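23S rRNA-specific endonuclease VapC20 (Mycobacterium tuberculosis H37Rv, PDB 5WZF) cleaves 23S rRNA in the sarcin-ricin loop as the magnesium-dependent endoribonuclease toxin of a type II toxin-antitoxin pair. Local coordinates at residues B[85-90]-B[115-120]; B[90-95]-B[107-112]. All blocks are in the same frame, centred on the assembly; numbering follows the deposited sequence.

Both contacts use helix 109-121 of the PIN domain, and their centres lie about 8 Å apart; contact 2 packs it on helix 89-101, contact 1 on the end of strand 82-85 and the turn leading into that helix. Contact 1 is only partly buried: a salt bridge on the outside, a valine pair underneath. Contact 2 lies at the N-terminal part of helix 109-121; every residue touching there is buried, and alanine packing and a ring beside a carboxylate replace the charge pair. The two meet through Val87 and Glu92, whose side chains pack together, and through Arg119 NH2 and Gln94 OE1, probably hydrogen-bonded. Segment 107-112 also carries Asp111, a predicted magnesium ligand, which does not itself touch 90-95.

Contact 1: residues B[85-90]-B[115-120]; sequences EHVTAD and FAVMRK
A salt bridge over a small apolar patch, formed by Glu85, Val87, Val117 and Lys120, joins the end of edge strand 82-85 and the turn after it to the C-terminal part of helix 109-121. Lys120 runs out fully extended and crosses the Glu85 side chain at about a right angle, placing NZ 3.1 Å from Glu85 OE2. The ammonium meets that oxygen on its syn side, 24° out of the carboxylate plane. Glu85 can present the oxygen because its chain bends at chi2 (81°), turning the carboxylate toward the lysine while CG passes alongside Val117 CG1, 4.2 Å away. Beneath the charges, Val87 and Val117 touch through one branch each, CG2 to CG2 at 3.9 Å; in both, this is the methyl anti to the carbonyl carbon. A water continues the polar side of the contact: it accepts from Lys120 NZ at 3.3 Å and bonds Thr88 OG1 at 3.1 Å. Thr88 is also the N-cap of helix 89-101, its OG1 taking the N-H of Leu91. Around this join, Asn51 OD1 accepts from Val87 N, Glu85 pairs through its backbone with Thr49 and Asn51, and Val117 also packs on Leu91 of helix 89-101 and Phe16 of the central strand 14-17.

Contact 2: residues B[90-95]-B[107-112]; sequences DLEEQA and YSFVDA
Ala95 and Ala112 bring helices 89-101 and 109-121 close together, with their CA atoms 5.2 Å apart. Each methyl points toward the other helix: the two CB atoms are 4.1 Å apart, and Ala95 CB also rests 3.9 Å from Ala112 O. To one side of the alanines, the side chains of Phe109 and Glu92 meet between the helices. Phe109 swings its ring toward helix 89-101 by holding CG opposite the backbone N (chi1 173°), and its CZ comes 4.1 Å from Glu92 CD. The carboxylate lies at the ring edge, near the ring plane, and the two planes stand 82° apart. Glu92 arrives with CG beside its backbone N and the chain extended beyond. Both its oxygens are hydrogen-bonded; OE2 takes His52 NE2 and a polar side chain of another protein chain, so hydrogen bonds satisfy the buried carboxylate and the ring edge merely packs against it. The helix pair belongs to the PIN domain, whose acidic site probably binds magnesium through Asp111 and Asp18. Asp111 sits in the first turn of helix 109-121, where Ser108 is the N-cap: its OG accepts from Asp111 N at 3.0 Å, with an N-H...acceptor angle of 162°. The Phe109 ring also meets His52 edge-to-face and contacts the Trp96 ring.

Contact 1: residues B[85-90]-B[115-120]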
loop_
_atom_site.group_PDB
_atom_site.type_symbol
_atom_site.label_atom_id
_atom_site.label_comp_id
_atom_site.label_asym_id
_atom_site.label_seq_id
_atom_site.Cartn_x
_atom_site.Cartn_y
_atom_site.Cartn_z
ATOM N N GLU B 85 0.296 -1.865 -13.944
ATOM C CA GLU B 85 1.624 -2.428 -13.740
ATOM C C GLU B 85 1.757 -3.061 -12.359
ATOM O O GLU B 85 1.535 -2.395 -11.348
ATOM C CB GLU B 85 2.687 -1.339 -13.921
ATOM C CG GLU B 85 4.108 -1.775 -13.600
ATOM C CD GLU B 85 4.759 -2.542 -14.736
ATOM O OE1 GLU B 85 4.155 -2.614 -15.829
ATOM O OE2 GLU B 85 5.878 -3.063 -14.539
ATOM N N HIS B 86 2.100 -4.347 -12.317
ATOM C CA HIS B 86 2.467 -4.990 -11.058
ATOM C C HIS B 86 3.935 -4.705 -10.769
ATOM O O HIS B 86 4.821 -5.185 -11.479
ATOM C CB HIS B 86 2.221 -6.502 -11.104
ATOM C CG HIS B 86 2.701 -7.226 -9.883
ATOM N ND1 HIS B 86 1.893 -7.464 -8.792
ATOM C CD2 HIS B 86 3.914 -7.738 -9.570
ATOM C CE1 HIS B 86 2.586 -8.103 -7.865
ATOM N NE2 HIS B 86 3.814 -8.282 -8.314
ATOM N N VAL B 87 4.191 -3.907 -9.740
ATOM C CA VAL B 87 5.560 -3.523 -9.410
ATOM C C VAL B 87 6.380 -4.753 -9.030
ATOM O O VAL B 87 6.045 -5.466 -8.086
ATOM C CB VAL B 87 5.595 -2.500 -8.265
ATOM C CG1 VAL B 87 7.026 -2.058 -8.003
ATOM C CG2 VAL B 87 4.718 -1.298 -8.604
ATOM N N THR B 88 7.447 -5.002 -9.783
ATOM C CA THR B 88 8.291 -6.170 -9.559
ATOM C C THR B 88 9.137 -6.022 -8.302
ATOM O O THR B 88 9.275 -4.924 -7.762
ATOM C CB THR B 88 9.225 -6.421 -10.755
ATOM O OG1 THR B 88 10.175 -5.352 -10.852
ATOM C CG2 THR B 88 8.423 -6.506 -12.045
ATOM N N ALA B 89 9.701 -7.136 -7.841
ATOM C CA ALA B 89 10.574 -7.130 -6.674
ATOM C C ALA B 89 11.769 -6.211 -6.898
ATOM O O ALA B 89 12.166 -5.474 -5.998
ATOM C CB ALA B 89 11.044 -8.539 -6.350
ATOM N N ASP B 90 12.330 -6.261 -8.103
ATOM C CA ASP B 90 13.459 -5.408 -8.472
ATOM C C ASP B 90 13.112 -3.929 -8.379
ATOM O O ASP B 90 13.891 -3.132 -7.858
ATOM C CB ASP B 90 13.939 -5.723 -9.892
ATOM C CG ASP B 90 14.794 -6.972 -9.955
ATOM O OD1 ASP B 90 15.343 -7.370 -8.906
ATOM O OD2 ASP B 90 14.922 -7.548 -11.055
ATOM N N PHE B 115 7.037 6.526 -8.718
ATOM C CA PHE B 115 8.153 7.216 -9.357
ATOM C C PHE B 115 9.015 6.224 -10.125
ATOM O O PHE B 115 9.463 6.503 -11.236
ATOM C CB PHE B 115 9.010 7.957 -8.325
ATOM C CG PHE B 115 8.249 8.956 -7.499
ATOM C CD1 PHE B 115 7.065 9.514 -7.964
ATOM C CD2 PHE B 115 8.723 9.340 -6.252
ATOM C CE1 PHE B 115 6.369 10.435 -7.200
ATOM C CE2 PHE B 115 8.033 10.259 -5.483
ATOM C CZ PHE B 115 6.850 10.806 -5.954
ATOM N N ALA B 116 9.245 5.064 -9.516
ATOM C CA ALA B 116 10.076 4.028 -10.116
ATOM C C ALA B 116 9.439 3.454 -11.375
ATOM O O ALA B 116 10.134 3.142 -12.342
ATOM C CB ALA B 116 10.349 2.920 -9.107
ATOM N N VAL B 117 8.117 3.306 -11.360
ATOM C CA VAL B 117 7.402 2.820 -12.534
ATOM C C VAL B 117 7.527 3.827 -13.674
ATOM O O VAL B 117 7.781 3.453 -14.820
ATOM C CB VAL B 117 5.906 2.555 -12.234
ATOM C CG1 VAL B 117 5.137 2.291 -13.524
ATOM C CG2 VAL B 117 5.749 1.380 -11.270
ATOM N N MET B 118 7.362 5.109 -13.354
ATOM C CA MET B 118 7.417 6.152 -14.372
ATOM C C MET B 118 8.815 6.251 -14.983
ATOM O O MET B 118 8.955 6.452 -16.188
ATOM C CB MET B 118 6.987 7.504 -13.788
ATOM C CG MET B 118 5.515 7.561 -13.376
ATOM S SD MET B 118 5.017 9.146 -12.657
ATOM C CE MET B 118 5.117 10.226 -14.086
ATOM N N ARG B 119 9.844 6.098 -14.152
ATOM C CA ARG B 119 11.214 6.086 -14.649
ATOM C C ARG B 119 11.435 4.892 -15.573
ATOM O O ARG B 119 12.055 5.016 -16.627
ATOM C CB ARG B 119 12.223 6.052 -13.496
ATOM C CG ARG B 119 12.313 7.339 -12.689
ATOM C CD ARG B 119 13.581 7.372 -11.832
ATOM N NE ARG B 119 13.640 6.281 -10.861
ATOM C CZ ARG B 119 13.076 6.317 -9.656
ATOM N NH1 ARG B 119 12.403 7.394 -9.267
ATOM N NH2 ARG B 119 13.183 5.276 -8.838
ATOM N N LYS B 120 10.920 3.735 -15.168
ATOM C CA LYS B 120 11.056 2.519 -15.960
ATOM C C LYS B 120 10.345 2.643 -17.304
ATOM O O LYS B 120 10.871 2.233 -18.339
ATOM C CB LYS B 120 10.505 1.315 -15.187
ATOM C CG LYS B 120 10.378 0.047 -16.021
ATOM C CD LYS B 120 9.687 -1.072 -15.252
ATOM C CE LYS B 120 9.487 -2.304 -16.127
ATOM N NZ LYS B 120 8.867 -3.434 -15.372
HETATM O O HOH W 1 11.328 -3.934 -13.306
#

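Contact 2: residues B[90-95]-B[107-112]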
loop_
_atom_site.group_PDB
_atom_site.type_symbol
_atom_site.label_atom_id
_atom_site.label_comp_id
_atom_site.label_asym_id
_atom_site.label_seq_id
_atom_site.Cartn_x
_atom_site.Cartn_y
_atom_site.Cartn_z
ATOM N N ASP B 90 12.330 -6.261 -8.103
ATOM C CA ASP B 90 13.459 -5.408 -8.472
ATOM C C ASP B 90 13.112 -3.929 -8.379
ATOM O O ASP B 90 13.891 -3.132 -7.858
ATOM C CB ASP B 90 13.939 -5.723 -9.892
ATOM C CG ASP B 90 14.794 -6.972 -9.955
ATOM O OD1 ASP B 90 15.343 -7.370 -8.906
ATOM O OD2 ASP B 90 14.922 -7.548 -11.055
ATOM N N LEU B 91 11.948 -3.564 -8.902
ATOM C CA LEU B 91 11.527 -2.170 -8.901
ATOM C C LEU B 91 11.256 -1.700 -7.476
ATOM O O LEU B 91 11.611 -0.577 -7.108
ATOM C CB LEU B 91 10.291 -1.981 -9.785
ATOM C CG LEU B 91 10.066 -0.586 -10.375
ATOM C CD1 LEU B 91 11.304 -0.107 -11.117
ATOM C CD2 LEU B 91 8.867 -0.585 -11.305
ATOM N N GLU B 92 10.647 -2.565 -6.667
ATOM C CA GLU B 92 10.414 -2.249 -5.260
ATOM C C GLU B 92 11.725 -1.997 -4.516
ATOM O O GLU B 92 11.803 -1.104 -3.677
ATOM C CB GLU B 92 9.631 -3.371 -4.569
ATOM C CG GLU B 92 8.143 -3.334 -4.852
ATOM C CD GLU B 92 7.338 -4.187 -3.887
ATOM O OE1 GLU B 92 7.946 -4.873 -3.042
ATOM O OE2 GLU B 92 6.096 -4.155 -3.971
ATOM N N GLU B 93 12.754 -2.780 -4.823
ATOM C CA GLU B 93 14.035 -2.607 -4.148
ATOM C C GLU B 93 14.644 -1.254 -4.511
ATOM O O GLU B 93 15.256 -0.592 -3.669
ATOM C CB GLU B 93 14.994 -3.744 -4.499
ATOM C CG GLU B 93 16.371 -3.623 -3.862
ATOM C CD GLU B 93 16.331 -3.672 -2.343
ATOM O OE1 GLU B 93 15.360 -4.230 -1.785
ATOM O OE2 GLU B 93 17.270 -3.144 -1.709
ATOM N N GLN B 94 14.465 -0.835 -5.760
ATOM C CA GLN B 94 14.937 0.479 -6.178
ATOM C C GLN B 94 14.153 1.561 -5.448
ATOM O O GLN B 94 14.710 2.584 -5.055
ATOM C CB GLN B 94 14.808 0.664 -7.689
ATOM C CG GLN B 94 15.390 1.982 -8.180
ATOM C CD GLN B 94 15.097 2.246 -9.641
ATOM O OE1 GLN B 94 14.019 2.724 -9.989
ATOM N NE2 GLN B 94 16.056 1.934 -10.505
ATOM N N ALA B 95 12.858 1.322 -5.261
ATOM C CA ALA B 95 12.008 2.250 -4.524
ATOM C C ALA B 95 12.459 2.387 -3.073
ATOM O O ALA B 95 12.449 3.485 -2.518
ATOM C CB ALA B 95 10.556 1.801 -4.583
ATOM N N TYR B 107 8.064 11.269 1.710
ATOM C CA TYR B 107 7.492 10.497 0.608
ATOM C C TYR B 107 6.934 9.171 1.113
ATOM O O TYR B 107 7.539 8.527 1.970
ATOM C CB TYR B 107 8.533 10.230 -0.481
ATOM C CG TYR B 107 8.925 11.443 -1.291
ATOM C CD1 TYR B 107 8.058 11.977 -2.237
ATOM C CD2 TYR B 107 10.168 12.041 -1.130
ATOM C CE1 TYR B 107 8.412 13.084 -2.988
ATOM C CE2 TYR B 107 10.532 13.147 -1.876
ATOM C CZ TYR B 107 9.653 13.664 -2.804
ATOM O OH TYR B 107 10.014 14.765 -3.550
ATOM N N SER B 108 5.785 8.769 0.576
ATOM C CA SER B 108 5.188 7.483 0.916
ATOM C C SER B 108 5.821 6.374 0.094
ATOM O O SER B 108 6.423 6.630 -0.946
ATOM C CB SER B 108 3.678 7.499 0.675
ATOM O OG SER B 108 3.391 7.403 -0.711
ATOM N N PHE B 109 5.680 5.138 0.564
ATOM C CA PHE B 109 6.140 3.980 -0.195
ATOM C C PHE B 109 5.457 3.876 -1.559
ATOM O O PHE B 109 6.110 3.594 -2.562
ATOM C CB PHE B 109 5.901 2.697 0.591
ATOM C CG PHE B 109 6.192 1.449 -0.190
ATOM C CD1 PHE B 109 7.496 1.026 -0.383
ATOM C CD2 PHE B 109 5.161 0.699 -0.733
ATOM C CE1 PHE B 109 7.767 -0.121 -1.103
ATOM C CE2 PHE B 109 5.426 -0.450 -1.451
ATOM C CZ PHE B 109 6.731 -0.861 -1.634
ATOM N N VAL B 110 4.143 4.082 -1.594
ATOM C CA VAL B 110 3.409 3.987 -2.855
ATOM C C VAL B 110 3.922 5.022 -3.858
ATOM O O VAL B 110 4.093 4.723 -5.043
ATOM C CB VAL B 110 1.889 4.160 -2.638
ATOM C CG1 VAL B 110 1.168 4.293 -3.966
ATOM C CG2 VAL B 110 1.333 2.978 -1.856
ATOM N N ASP B 111 4.190 6.233 -3.382
ATOM C CA ASP B 111 4.752 7.264 -4.250
ATOM C C ASP B 111 6.107 6.836 -4.806
ATOM O O ASP B 111 6.373 6.992 -5.997
ATOM C CB ASP B 111 4.882 8.594 -3.506
ATOM C CG ASP B 111 3.549 9.309 -3.348
ATOM O OD1 ASP B 111 2.547 8.858 -3.942
ATOM O OD2 ASP B 111 3.511 10.335 -2.639
ATOM N N ALA B 112 6.958 6.282 -3.949
ATOM C CA ALA B 112 8.280 5.849 -4.384
ATOM C C ALA B 112 8.184 4.782 -5.474
ATOM O O ALA B 112 8.966 4.789 -6.424
ATOM C CB ALA B 112 9.085 5.331 -3.210
#